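Local atomic coordinates of fiber (Bovine adenovirus 4, PDB entry 4UE0), a protein that forms the trimeric head domain of the viral fibre and probably mediates attachment of the virion to a receptor on the host cell. Residues L60-F64 against S91-I97; R12-M17 against T51-D57; R33-N39 against W114-R120; Q42-D48 against L105-V111. One frame throughout, in Å; residues are numbered along the deposited sequence.

The head domain packs two four-stranded antiparallel sheets against each other. Interaction 3 pairs neighbouring strands inside one sheet, while interaction 2 brings together 8-16 of that sheet and 51-55 of the other, both outermost within the chain. Interaction 1 packs helix 58-61 and its turn on the hairpin of strands 83-93 and 96-101; its centre lies about 11 Å from that of interaction 2 and about 14 Å from that of interaction 3. Interaction 4, about 25 Å from interaction 3 between centres, joins two loops. Along the chain, interactions 1 and 4 are nested within interaction 3, whereas interaction 2 crosses it. Interactions 3 and 4 also lie at subunit interfaces, so they join fold and trimer.

Interaction 1 of 4, residues L60-F64 against S91-I97; sequences LESIF and SKKQSII
Phe64 and Lys92 carry the middle of this contact, their side chains passing at a slant so that the first carbon of the lysine side chain lies over one face of the phenyl ring. Lys92 CB stands 4.2 Å from the centroid of the Phe64 ring, a CH-pi contact, and further out the chain bends at chi3 and chi4 (84° and 69°). Those bends carry Lys92 CE past the ring to within 3.7 Å of Phe64 CB and bring the ammonium group toward the turn that follows it, where Lys92 NZ donates a 2.8 Å hydrogen bond to Gln94 O. Glu61 comes across the lysine at about a right angle. Its chain is extended beyond CG, and the carboxylate ends above the type II' turn of Lys93 to Ile96, with Glu61 OE2 3.4 Å from Ser95 CA. The salt bridge between Glu61 OE2 and Lys92 NZ is long, at 3.7 Å. Ile97 CD1 meets two apolar partners: it is 3.6 Å from Phe64 CE1 and pressed to 3.5 Å against Leu60 CG, tighter than usual for carbon atoms. The contact seats helix 58-61 and the type I turn of Glu61 to Phe64 on the hairpin joining strands 83-93 and 96-101. Phe70 meets the Phe64 ring edge-to-face, and Trp25 and Leu38 touch Leu60. No hydrogen bond crosses between 60-64 and 91-97, so apolar packing probably does most of the holding, while the carboxylate, at long salt-bridge range, would probably add a modest pull on an ammonium group also bonded to Gln94 O.

Interaction 2 of 4, residues R12-M17 against T51-D57; sequences RVVGFM and TIYFQAD
Arg12 reaches Gln55 and Asp57 across one side of the beta sandwich, where strand 8-16 of one sheet passes strand 51-55 of the other at 119°, each outermost in its sheet within the chain and the axes of 12-16 and 51-55 approaching to 8.0 Å. The polar contacts gather at the arginine, whose chain bends at chi2 (59°) and so brings the guanidinium to Gln55 O. Arg12 NH1 and NH2 both donate to that oxygen, and NH1 also forms a 3.0 Å salt bridge with Asp57 OD1, which uses its anti lone pair and lies in the guanidinium plane. The other carboxylate oxygen, Asp57 OD2, accepts from Leu60 N, so this N-cap residue ties the arginine to the start of helix 58-61. Apolar packing follows along the strands. Val14 CG2 sits almost exactly over the centre of the Phe54 ring, 3.7 Å from its centroid, and Ile52 CA lies over a face of the Phe16 ring. Phe54 is also covered by Leu23 and Leu60. The aromatic pair is T-shaped: Phe16 directs its edge at the face of Tyr53, with the ring planes at 83° and the centroids 5.0 Å apart. At the meeting point Phe16 CE1 stands 3.7 Å above the Tyr53 ring plane, over its centre.

Interaction 3 of 4, residues R33-N39 against W114-R120; sequences RYIYILN and WTASITR
With CG placed between the backbone N and the carbonyl carbon (chi1 60°) and the chain straight from there to NE, Arg33 lays its guanidinium across Thr119. Its NH1 donates a 2.8 Å hydrogen bond to Thr119 OG1, which sits somewhat out of the guanidinium plane, while Arg33 CD packs 3.4 Å from Thr119 CG2. At the same end Arg120 bends at chi3 (86°), swinging its guanidinium beside two tyrosines. Arg120 NH2 lies over a face of Tyr34, near the rim of the ring, at most a weak cation-pi attraction. Tyr36 OH comes over a face of the same guanidinium, 3.5 Å from Arg120 CZ. Apart from Arg33, just ahead of strand 34-40, these groups belong to two adjacent strands, 34-40 and 114-120, that run antiparallel in one sheet of the sandwich. Three hydrogen-bonded pairs, Tyr34 with Arg120, Tyr36 with Ile118 and Leu38 with Ala116, each contribute two backbone bonds; Tyr36 N to Ile118 O is 2.8 Å long. On the face carrying Leu38, Trp114 brings its ring edge to the leucine, Trp114 CH2 being 3.9 Å from Leu38 CD2, and Ile90 from the other sheet touches both. The face carrying Ser117 and Thr119 meets the third subunit, where Ser41 of that subunit hydrogen-bonds through OG to both Ser117 OG and Thr119 OG1. Arg33 NH2 reaches the same neighbour, bonding to Ser11 OG of the third subunit.

Interaction 4 of 4, residues Q42-D48 against L105-V111; sequences QFMPTSD and LEPNIMV
Two loops, one following strand 34-40 and the other leading into strand 114-120, lie antiparallel and meet in a single beta bridge between Phe43 and Val111. Val111 N donates to Phe43 O at 2.8 Å and Phe43 N returns a longer bond of 3.2 Å to Val111 O. A third backbone bond, Asn108 N to Pro45 O at 2.7 Å, holds the type II turn of Glu106 to Ile109 against the first loop. Next to it a water donates to both Thr46 O and Asn108 OD1, a water-mediated link beside the direct bonds. The Phe43 and Val111 side chains run alongside in the same direction. Phe43 has its CG between the backbone N and the carbonyl carbon (chi1 67°), which turns the ring so that Val111 CB stands over one face, toward the rim, and Val111 CG1 is 3.6 Å from Phe43 CE1. Leu105 CD1 comes to the ring edge, 4.0 Å from Phe43 CE2, and also touches Pro45 CG. On the far side of the bridge Met110 is bent at chi2 and chi3, and its SD packs 3.5 Å from Phe43 O. Gln42 crosses Met110 at a slant, while its amide bonds to Tyr71 N and Pro69 O of the second subunit. Within the chain, Phe19 of strand 19-29 packs on Phe43 and Pro45, and Gln76 of strand 70-77 hydrogen-bonds Glu106 N and Ile109 O.

Interaction 1 of 4, residues L60-F64 against S91-I97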
# COMPACT_ATOMS: atom_id res chain seq x y z
N LEU A 60 12.23 -15.77 -6.35
CA LEU A 60 11.08 -15.05 -6.85
C LEU A 60 10.08 -15.98 -7.53
O LEU A 60 8.85 -15.83 -7.42
CB LEU A 60 11.56 -14.00 -7.81
CG LEU A 60 10.60 -12.92 -8.20
CD1 LEU A 60 9.87 -12.26 -7.02
CD2 LEU A 60 11.40 -11.91 -8.96
N GLU A 61 10.60 -16.96 -8.25
CA GLU A 61 9.70 -17.87 -8.92
C GLU A 61 8.79 -18.57 -7.90
O GLU A 61 7.69 -18.97 -8.26
CB GLU A 61 10.45 -18.92 -9.72
CG GLU A 61 10.92 -18.51 -11.10
CD GLU A 61 11.44 -19.71 -11.88
OE1 GLU A 61 12.46 -20.29 -11.45
OE2 GLU A 61 10.84 -20.09 -12.91
N SER A 62 9.27 -18.73 -6.65
CA SER A 62 8.55 -19.52 -5.64
C SER A 62 7.21 -18.92 -5.23
O SER A 62 6.39 -19.63 -4.63
CB SER A 62 9.45 -19.80 -4.41
OG SER A 62 9.67 -18.67 -3.56
N ILE A 63 6.96 -17.64 -5.52
CA ILE A 63 5.72 -17.03 -5.09
C ILE A 63 4.62 -17.16 -6.15
O ILE A 63 3.45 -16.80 -5.90
CB ILE A 63 5.88 -15.54 -4.66
CG1 ILE A 63 6.18 -14.63 -5.86
CG2 ILE A 63 6.91 -15.38 -3.55
CD1 ILE A 63 6.05 -13.17 -5.56
N PHE A 64 4.98 -17.65 -7.34
CA PHE A 64 4.01 -17.78 -8.44
C PHE A 64 3.42 -19.18 -8.45
O PHE A 64 3.69 -19.98 -9.33
CB PHE A 64 4.64 -17.41 -9.80
CG PHE A 64 5.00 -15.94 -9.92
CD1 PHE A 64 6.20 -15.48 -9.41
CD2 PHE A 64 4.13 -15.01 -10.52
CE1 PHE A 64 6.55 -14.16 -9.50
CE2 PHE A 64 4.49 -13.68 -10.60
CZ PHE A 64 5.70 -13.26 -10.08
N SER A 91 2.93 -11.45 -13.78
CA SER A 91 2.67 -12.82 -14.24
C SER A 91 4.01 -13.53 -14.55
O SER A 91 5.03 -12.87 -14.70
CB SER A 91 1.77 -12.79 -15.48
OG SER A 91 2.32 -12.04 -16.54
N LYS A 92 3.95 -14.86 -14.63
CA LYS A 92 5.11 -15.66 -14.98
C LYS A 92 4.73 -16.63 -16.10
O LYS A 92 3.65 -17.25 -16.07
CB LYS A 92 5.60 -16.42 -13.76
CG LYS A 92 6.86 -17.21 -14.00
CD LYS A 92 7.46 -17.73 -12.71
CE LYS A 92 6.82 -19.04 -12.28
NZ LYS A 92 7.19 -20.15 -13.20
N LYS A 93 5.61 -16.75 -17.08
CA LYS A 93 5.56 -17.81 -18.08
C LYS A 93 6.96 -18.40 -18.14
O LYS A 93 7.92 -17.69 -18.44
CB LYS A 93 5.09 -17.30 -19.44
CG LYS A 93 4.99 -18.45 -20.44
CD LYS A 93 4.54 -18.04 -21.84
CE LYS A 93 4.39 -19.29 -22.72
NZ LYS A 93 4.33 -19.06 -24.20
N GLN A 94 7.07 -19.68 -17.81
CA GLN A 94 8.35 -20.36 -17.61
C GLN A 94 9.10 -19.57 -16.56
O GLN A 94 8.53 -19.29 -15.51
CB GLN A 94 9.09 -20.54 -18.94
CG GLN A 94 8.24 -21.32 -19.93
CD GLN A 94 8.92 -21.52 -21.25
OE1 GLN A 94 8.87 -20.67 -22.14
NE2 GLN A 94 9.58 -22.65 -21.38
N SER A 95 10.32 -19.17 -16.83
CA SER A 95 11.13 -18.43 -15.89
C SER A 95 11.05 -16.91 -16.11
O SER A 95 11.73 -16.17 -15.40
CB SER A 95 12.58 -18.94 -15.96
OG SER A 95 13.08 -18.85 -17.29
N ILE A 96 10.20 -16.46 -17.03
CA ILE A 96 10.12 -15.05 -17.37
C ILE A 96 8.99 -14.40 -16.59
O ILE A 96 7.83 -14.78 -16.73
CB ILE A 96 9.86 -14.81 -18.88
CG1 ILE A 96 10.92 -15.48 -19.76
CG2 ILE A 96 9.80 -13.31 -19.18
CD1 ILE A 96 12.32 -14.96 -19.54
N ILE A 97 9.34 -13.42 -15.77
CA ILE A 97 8.36 -12.59 -15.08
C ILE A 97 8.10 -11.34 -15.90
O ILE A 97 9.04 -10.68 -16.37
CB ILE A 97 8.86 -12.24 -13.67
CG1 ILE A 97 9.02 -13.55 -12.88
CG2 ILE A 97 7.90 -11.27 -12.97
CD1 ILE A 97 9.49 -13.42 -11.45

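Interaction 2 of 4, residues R12-M17 against T51-D57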
# COMPACT_ATOMS: atom_id res chain seq x y z
N ARG A 12 15.29 -9.09 -5.31
CA ARG A 12 15.87 -9.13 -6.64
C ARG A 12 15.90 -7.72 -7.19
O ARG A 12 14.87 -7.04 -7.26
CB ARG A 12 15.01 -10.02 -7.54
CG ARG A 12 15.32 -9.97 -9.02
CD ARG A 12 16.76 -10.37 -9.30
NE ARG A 12 17.06 -10.21 -10.72
CZ ARG A 12 16.67 -11.06 -11.66
NH1 ARG A 12 16.00 -12.17 -11.36
NH2 ARG A 12 16.95 -10.79 -12.93
N VAL A 13 17.09 -7.28 -7.56
CA VAL A 13 17.26 -6.05 -8.27
C VAL A 13 17.25 -6.39 -9.76
O VAL A 13 17.91 -7.35 -10.17
CB VAL A 13 18.55 -5.36 -7.82
CG1 VAL A 13 18.86 -4.19 -8.72
CG2 VAL A 13 18.43 -4.92 -6.37
N VAL A 14 16.47 -5.65 -10.55
CA VAL A 14 16.39 -5.88 -11.99
C VAL A 14 16.83 -4.63 -12.71
O VAL A 14 16.22 -3.57 -12.55
CB VAL A 14 14.93 -6.19 -12.40
CG1 VAL A 14 14.82 -6.43 -13.90
CG2 VAL A 14 14.42 -7.40 -11.64
N GLY A 15 17.87 -4.75 -13.53
CA GLY A 15 18.20 -3.71 -14.49
C GLY A 15 17.36 -3.89 -15.74
O GLY A 15 17.37 -4.96 -16.35
N PHE A 16 16.61 -2.87 -16.12
CA PHE A 16 15.75 -2.96 -17.29
C PHE A 16 15.91 -1.68 -18.06
O PHE A 16 15.69 -0.60 -17.53
CB PHE A 16 14.29 -3.15 -16.92
CG PHE A 16 13.41 -3.44 -18.11
CD1 PHE A 16 13.40 -4.69 -18.67
CD2 PHE A 16 12.63 -2.46 -18.66
CE1 PHE A 16 12.63 -4.96 -19.78
CE2 PHE A 16 11.84 -2.72 -19.76
CZ PHE A 16 11.84 -4.01 -20.32
N MET A 17 16.34 -1.92 -19.29
CA MET A 17 16.95 -0.96 -20.08
C MET A 17 17.95 -0.29 -19.12
O MET A 17 18.75 -1.01 -18.47
CB MET A 17 15.85 -0.09 -20.68
CG MET A 17 14.77 -0.99 -21.34
SD MET A 17 15.21 -1.85 -22.90
CE MET A 17 14.36 -3.44 -22.93
N THR A 51 5.80 -2.50 -20.18
CA THR A 51 6.12 -3.82 -19.64
C THR A 51 7.57 -3.88 -19.20
O THR A 51 8.45 -3.40 -19.93
CB THR A 51 5.90 -4.95 -20.69
OG1 THR A 51 4.61 -4.81 -21.30
CG2 THR A 51 6.08 -6.32 -20.07
N ILE A 52 7.81 -4.41 -18.01
CA ILE A 52 9.14 -4.75 -17.54
C ILE A 52 9.19 -6.25 -17.39
O ILE A 52 8.32 -6.84 -16.75
CB ILE A 52 9.45 -4.08 -16.19
CG1 ILE A 52 9.47 -2.56 -16.34
CG2 ILE A 52 10.75 -4.59 -15.63
CD1 ILE A 52 9.54 -1.82 -15.01
N TYR A 53 10.17 -6.89 -18.02
CA TYR A 53 10.28 -8.34 -17.96
C TYR A 53 11.72 -8.73 -17.66
O TYR A 53 12.66 -7.96 -17.91
CB TYR A 53 9.80 -8.97 -19.28
CG TYR A 53 10.54 -8.47 -20.47
CD1 TYR A 53 11.83 -8.91 -20.76
CD2 TYR A 53 9.99 -7.50 -21.28
CE1 TYR A 53 12.54 -8.39 -21.80
CE2 TYR A 53 10.69 -7.01 -22.37
CZ TYR A 53 11.98 -7.45 -22.62
OH TYR A 53 12.69 -6.93 -23.68
N PHE A 54 11.90 -9.93 -17.15
CA PHE A 54 13.20 -10.41 -16.77
C PHE A 54 13.08 -11.89 -16.44
O PHE A 54 12.00 -12.44 -16.26
CB PHE A 54 13.75 -9.62 -15.57
CG PHE A 54 12.88 -9.69 -14.35
CD1 PHE A 54 11.79 -8.83 -14.20
CD2 PHE A 54 13.15 -10.62 -13.37
CE1 PHE A 54 10.99 -8.92 -13.09
CE2 PHE A 54 12.36 -10.71 -12.26
CZ PHE A 54 11.29 -9.86 -12.11
N GLN A 55 14.24 -12.52 -16.33
CA GLN A 55 14.30 -13.93 -16.01
C GLN A 55 14.44 -14.07 -14.49
O GLN A 55 15.31 -13.45 -13.86
CB GLN A 55 15.44 -14.60 -16.77
CG GLN A 55 15.34 -16.11 -16.86
CD GLN A 55 16.41 -16.67 -17.78
OE1 GLN A 55 17.20 -15.92 -18.36
NE2 GLN A 55 16.44 -17.98 -17.92
N ALA A 56 13.55 -14.86 -13.92
CA ALA A 56 13.44 -14.96 -12.48
C ALA A 56 14.45 -15.88 -11.94
O ALA A 56 14.77 -16.88 -12.56
CB ALA A 56 12.07 -15.44 -12.06
N ASP A 57 14.87 -15.53 -10.73
CA ASP A 57 15.63 -16.37 -9.84
C ASP A 57 14.69 -17.35 -9.11
O ASP A 57 13.46 -17.17 -9.05
CB ASP A 57 16.35 -15.47 -8.81
CG ASP A 57 15.39 -14.44 -8.16
OD1 ASP A 57 15.03 -13.44 -8.80
OD2 ASP A 57 15.01 -14.65 -7.00

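Interaction 3 of 4, residues R33-N39 against W114-R120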
# COMPACT_ATOMS: atom_id res chain seq x y z
N ARG A 33 -3.72 -20.42 5.97
CA ARG A 33 -3.48 -19.96 4.61
C ARG A 33 -1.97 -19.78 4.36
O ARG A 33 -1.18 -19.72 5.31
CB ARG A 33 -4.19 -18.61 4.39
CG ARG A 33 -3.75 -17.49 5.33
CD ARG A 33 -4.25 -16.12 4.84
NE ARG A 33 -3.93 -15.01 5.74
CZ ARG A 33 -4.01 -13.71 5.43
NH1 ARG A 33 -4.36 -13.30 4.23
NH2 ARG A 33 -3.70 -12.79 6.36
N TYR A 34 -1.58 -19.72 3.08
CA TYR A 34 -0.26 -19.17 2.72
C TYR A 34 -0.51 -17.82 2.10
O TYR A 34 -1.42 -17.67 1.30
CB TYR A 34 0.52 -20.05 1.74
CG TYR A 34 1.21 -21.21 2.38
CD1 TYR A 34 0.59 -21.96 3.37
CD2 TYR A 34 2.49 -21.56 1.99
CE1 TYR A 34 1.22 -23.04 3.95
CE2 TYR A 34 3.15 -22.63 2.57
CZ TYR A 34 2.51 -23.37 3.56
OH TYR A 34 3.13 -24.45 4.16
N ILE A 35 0.31 -16.85 2.49
CA ILE A 35 0.29 -15.52 1.88
C ILE A 35 1.56 -15.35 1.03
O ILE A 35 2.67 -15.66 1.48
CB ILE A 35 0.25 -14.40 2.92
CG1 ILE A 35 -0.79 -14.69 3.98
CG2 ILE A 35 -0.05 -13.09 2.23
CD1 ILE A 35 -0.68 -13.77 5.18
N TYR A 36 1.35 -14.89 -0.20
CA TYR A 36 2.41 -14.64 -1.17
C TYR A 36 2.44 -13.14 -1.39
O TYR A 36 1.45 -12.56 -1.85
CB TYR A 36 2.14 -15.37 -2.48
CG TYR A 36 2.08 -16.85 -2.27
CD1 TYR A 36 3.23 -17.60 -2.26
CD2 TYR A 36 0.87 -17.50 -2.04
CE1 TYR A 36 3.21 -18.96 -2.02
CE2 TYR A 36 0.83 -18.87 -1.81
CZ TYR A 36 2.01 -19.59 -1.81
OH TYR A 36 1.99 -20.94 -1.59
N ILE A 37 3.56 -12.51 -1.05
CA ILE A 37 3.71 -11.05 -1.10
C ILE A 37 4.79 -10.71 -2.13
O ILE A 37 5.88 -11.29 -2.11
CB ILE A 37 4.07 -10.48 0.29
CG1 ILE A 37 2.89 -10.64 1.25
CG2 ILE A 37 4.46 -9.01 0.20
CD1 ILE A 37 3.26 -10.62 2.71
N LEU A 38 4.47 -9.74 -2.98
CA LEU A 38 5.43 -9.18 -3.92
C LEU A 38 5.42 -7.68 -3.75
O LEU A 38 4.36 -7.06 -3.83
CB LEU A 38 5.06 -9.52 -5.37
CG LEU A 38 6.02 -9.01 -6.45
CD1 LEU A 38 7.42 -9.56 -6.29
CD2 LEU A 38 5.49 -9.34 -7.84
N ASN A 39 6.59 -7.08 -3.55
CA ASN A 39 6.63 -5.66 -3.56
C ASN A 39 7.75 -5.09 -4.36
O ASN A 39 8.65 -5.77 -4.79
CB ASN A 39 6.62 -5.14 -2.18
CG ASN A 39 7.75 -5.63 -1.38
OD1 ASN A 39 8.89 -5.75 -1.86
ND2 ASN A 39 7.45 -5.97 -0.13
N TRP A 114 4.87 -0.20 -4.58
CA TRP A 114 3.62 -0.97 -4.53
C TRP A 114 3.86 -2.30 -3.90
O TRP A 114 4.96 -2.82 -3.86
CB TRP A 114 2.99 -1.11 -5.93
CG TRP A 114 3.89 -1.68 -6.99
CD1 TRP A 114 4.59 -0.97 -7.91
CD2 TRP A 114 4.15 -3.07 -7.28
NE1 TRP A 114 5.24 -1.81 -8.76
CE2 TRP A 114 5.01 -3.11 -8.37
CE3 TRP A 114 3.74 -4.27 -6.69
CZ2 TRP A 114 5.51 -4.31 -8.87
CZ3 TRP A 114 4.26 -5.45 -7.17
CH2 TRP A 114 5.13 -5.46 -8.26
N THR A 115 2.75 -2.88 -3.45
CA THR A 115 2.76 -4.21 -2.89
C THR A 115 1.52 -4.98 -3.35
O THR A 115 0.44 -4.43 -3.34
CB THR A 115 2.69 -4.22 -1.33
OG1 THR A 115 3.84 -3.56 -0.78
CG2 THR A 115 2.63 -5.66 -0.79
N ALA A 116 1.72 -6.24 -3.68
CA ALA A 116 0.65 -7.16 -4.05
C ALA A 116 0.63 -8.31 -3.07
O ALA A 116 1.68 -8.72 -2.55
CB ALA A 116 0.85 -7.70 -5.46
N SER A 117 -0.54 -8.89 -2.83
CA SER A 117 -0.67 -10.02 -1.90
C SER A 117 -1.74 -10.97 -2.42
O SER A 117 -2.86 -10.54 -2.73
CB SER A 117 -1.17 -9.51 -0.51
OG SER A 117 -1.48 -10.59 0.36
N ILE A 118 -1.37 -12.26 -2.48
CA ILE A 118 -2.29 -13.34 -2.79
C ILE A 118 -2.32 -14.29 -1.60
O ILE A 118 -1.28 -14.67 -1.08
CB ILE A 118 -1.85 -14.09 -4.06
CG1 ILE A 118 -2.12 -13.26 -5.29
CG2 ILE A 118 -2.60 -15.42 -4.19
CD1 ILE A 118 -1.56 -13.82 -6.58
N THR A 119 -3.53 -14.69 -1.21
CA THR A 119 -3.70 -15.78 -0.25
C THR A 119 -4.15 -17.06 -0.94
O THR A 119 -5.08 -17.05 -1.75
CB THR A 119 -4.76 -15.40 0.79
OG1 THR A 119 -4.22 -14.38 1.62
CG2 THR A 119 -5.17 -16.61 1.63
N ARG A 120 -3.49 -18.17 -0.61
CA ARG A 120 -3.95 -19.52 -0.99
C ARG A 120 -4.41 -20.23 0.28
O ARG A 120 -3.67 -20.29 1.28
CB ARG A 120 -2.82 -20.30 -1.65
CG ARG A 120 -3.07 -21.81 -1.72
CD ARG A 120 -1.89 -22.60 -2.29
NE ARG A 120 -0.90 -22.96 -1.27
CZ ARG A 120 0.07 -23.86 -1.46
NH1 ARG A 120 0.19 -24.50 -2.63
NH2 ARG A 120 0.93 -24.12 -0.48

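Interaction 4 of 4, residues Q42-D48 against L105-V111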
# COMPACT_ATOMS: atom_id res chain seq x y z
N GLN A 42 9.90 2.34 -5.03
CA GLN A 42 9.76 3.36 -6.04
C GLN A 42 10.89 3.25 -7.08
O GLN A 42 11.99 2.81 -6.79
CB GLN A 42 9.71 4.75 -5.43
CG GLN A 42 11.00 5.18 -4.77
CD GLN A 42 10.82 6.49 -4.05
OE1 GLN A 42 9.93 6.64 -3.20
NE2 GLN A 42 11.63 7.47 -4.38
N PHE A 43 10.57 3.66 -8.30
CA PHE A 43 11.56 3.63 -9.36
C PHE A 43 11.26 4.71 -10.37
O PHE A 43 10.14 5.22 -10.46
CB PHE A 43 11.62 2.26 -10.04
CG PHE A 43 10.38 1.90 -10.83
CD1 PHE A 43 9.27 1.39 -10.17
CD2 PHE A 43 10.32 2.08 -12.19
CE1 PHE A 43 8.12 1.06 -10.87
CE2 PHE A 43 9.17 1.76 -12.89
CZ PHE A 43 8.07 1.26 -12.22
N MET A 44 12.27 5.04 -11.17
CA MET A 44 12.17 6.11 -12.14
C MET A 44 12.43 5.53 -13.54
O MET A 44 13.59 5.35 -13.96
CB MET A 44 13.09 7.30 -11.91
CG MET A 44 12.78 8.40 -12.90
SD MET A 44 13.85 9.82 -12.65
CE MET A 44 12.96 10.64 -11.33
N PRO A 45 11.37 5.23 -14.29
CA PRO A 45 11.57 4.77 -15.64
C PRO A 45 12.11 5.91 -16.50
O PRO A 45 11.76 7.07 -16.29
CB PRO A 45 10.16 4.36 -16.08
CG PRO A 45 9.26 5.28 -15.34
CD PRO A 45 9.93 5.45 -13.99
N THR A 46 12.89 5.58 -17.51
CA THR A 46 13.53 6.57 -18.37
C THR A 46 12.91 6.63 -19.76
O THR A 46 13.37 7.38 -20.61
CB THR A 46 15.04 6.25 -18.50
OG1 THR A 46 15.17 4.91 -18.95
CG2 THR A 46 15.73 6.38 -17.16
N SER A 47 11.87 5.83 -19.97
CA SER A 47 11.16 5.77 -21.24
C SER A 47 9.72 5.36 -20.93
O SER A 47 9.38 4.99 -19.81
CB SER A 47 11.80 4.80 -22.22
OG SER A 47 11.75 3.47 -21.76
N ASP A 48 8.87 5.44 -21.94
CA ASP A 48 7.45 5.22 -21.80
C ASP A 48 7.13 3.74 -21.86
O ASP A 48 6.38 3.28 -22.70
CB ASP A 48 6.66 6.02 -22.83
CG ASP A 48 6.93 5.59 -24.26
OD1 ASP A 48 8.03 5.06 -24.54
OD2 ASP A 48 6.02 5.81 -25.12
N LEU A 105 4.09 4.34 -18.88
CA LEU A 105 4.57 5.23 -17.83
C LEU A 105 5.14 6.52 -18.45
O LEU A 105 5.59 6.56 -19.59
CB LEU A 105 5.65 4.52 -17.01
CG LEU A 105 5.20 3.24 -16.30
CD1 LEU A 105 6.39 2.58 -15.64
CD2 LEU A 105 4.16 3.54 -15.27
N GLU A 106 5.09 7.61 -17.68
CA GLU A 106 5.74 8.85 -18.07
C GLU A 106 7.24 8.74 -17.82
O GLU A 106 7.66 8.41 -16.71
CB GLU A 106 5.23 10.03 -17.26
CG GLU A 106 3.74 10.26 -17.37
CD GLU A 106 3.33 10.70 -18.75
OE1 GLU A 106 4.06 11.50 -19.37
OE2 GLU A 106 2.26 10.27 -19.20
N PRO A 107 8.07 9.05 -18.82
CA PRO A 107 9.50 9.03 -18.56
C PRO A 107 9.95 10.04 -17.50
O PRO A 107 9.44 11.15 -17.45
CB PRO A 107 10.11 9.43 -19.92
CG PRO A 107 9.05 9.14 -20.94
CD PRO A 107 7.77 9.41 -20.21
N ASN A 108 10.94 9.65 -16.71
CA ASN A 108 11.66 10.57 -15.83
C ASN A 108 10.82 11.16 -14.70
O ASN A 108 11.11 12.23 -14.19
CB ASN A 108 12.38 11.66 -16.64
CG ASN A 108 13.21 11.06 -17.75
OD1 ASN A 108 13.09 11.43 -18.94
ND2 ASN A 108 14.01 10.08 -17.40
N ILE A 109 9.78 10.43 -14.31
CA ILE A 109 8.97 10.77 -13.17
C ILE A 109 8.91 9.54 -12.27
O ILE A 109 8.69 8.42 -12.73
CB ILE A 109 7.53 11.18 -13.61
CG1 ILE A 109 7.59 12.45 -14.45
CG2 ILE A 109 6.65 11.33 -12.37
CD1 ILE A 109 6.24 12.93 -14.90
N MET A 110 9.09 9.75 -10.97
CA MET A 110 9.09 8.64 -10.04
C MET A 110 7.74 7.91 -10.01
O MET A 110 6.69 8.54 -10.03
CB MET A 110 9.41 9.14 -8.63
CG MET A 110 9.83 8.03 -7.69
SD MET A 110 11.46 7.30 -8.04
CE MET A 110 12.51 8.67 -7.60
N VAL A 111 7.79 6.60 -9.92
CA VAL A 111 6.63 5.72 -9.75
C VAL A 111 6.63 5.29 -8.29
O VAL A 111 7.67 4.87 -7.77
CB VAL A 111 6.71 4.50 -10.66
CG1 VAL A 111 5.53 3.57 -10.45
CG2 VAL A 111 6.78 4.89 -12.13
O HOH W 1 14.28 9.88 -21.14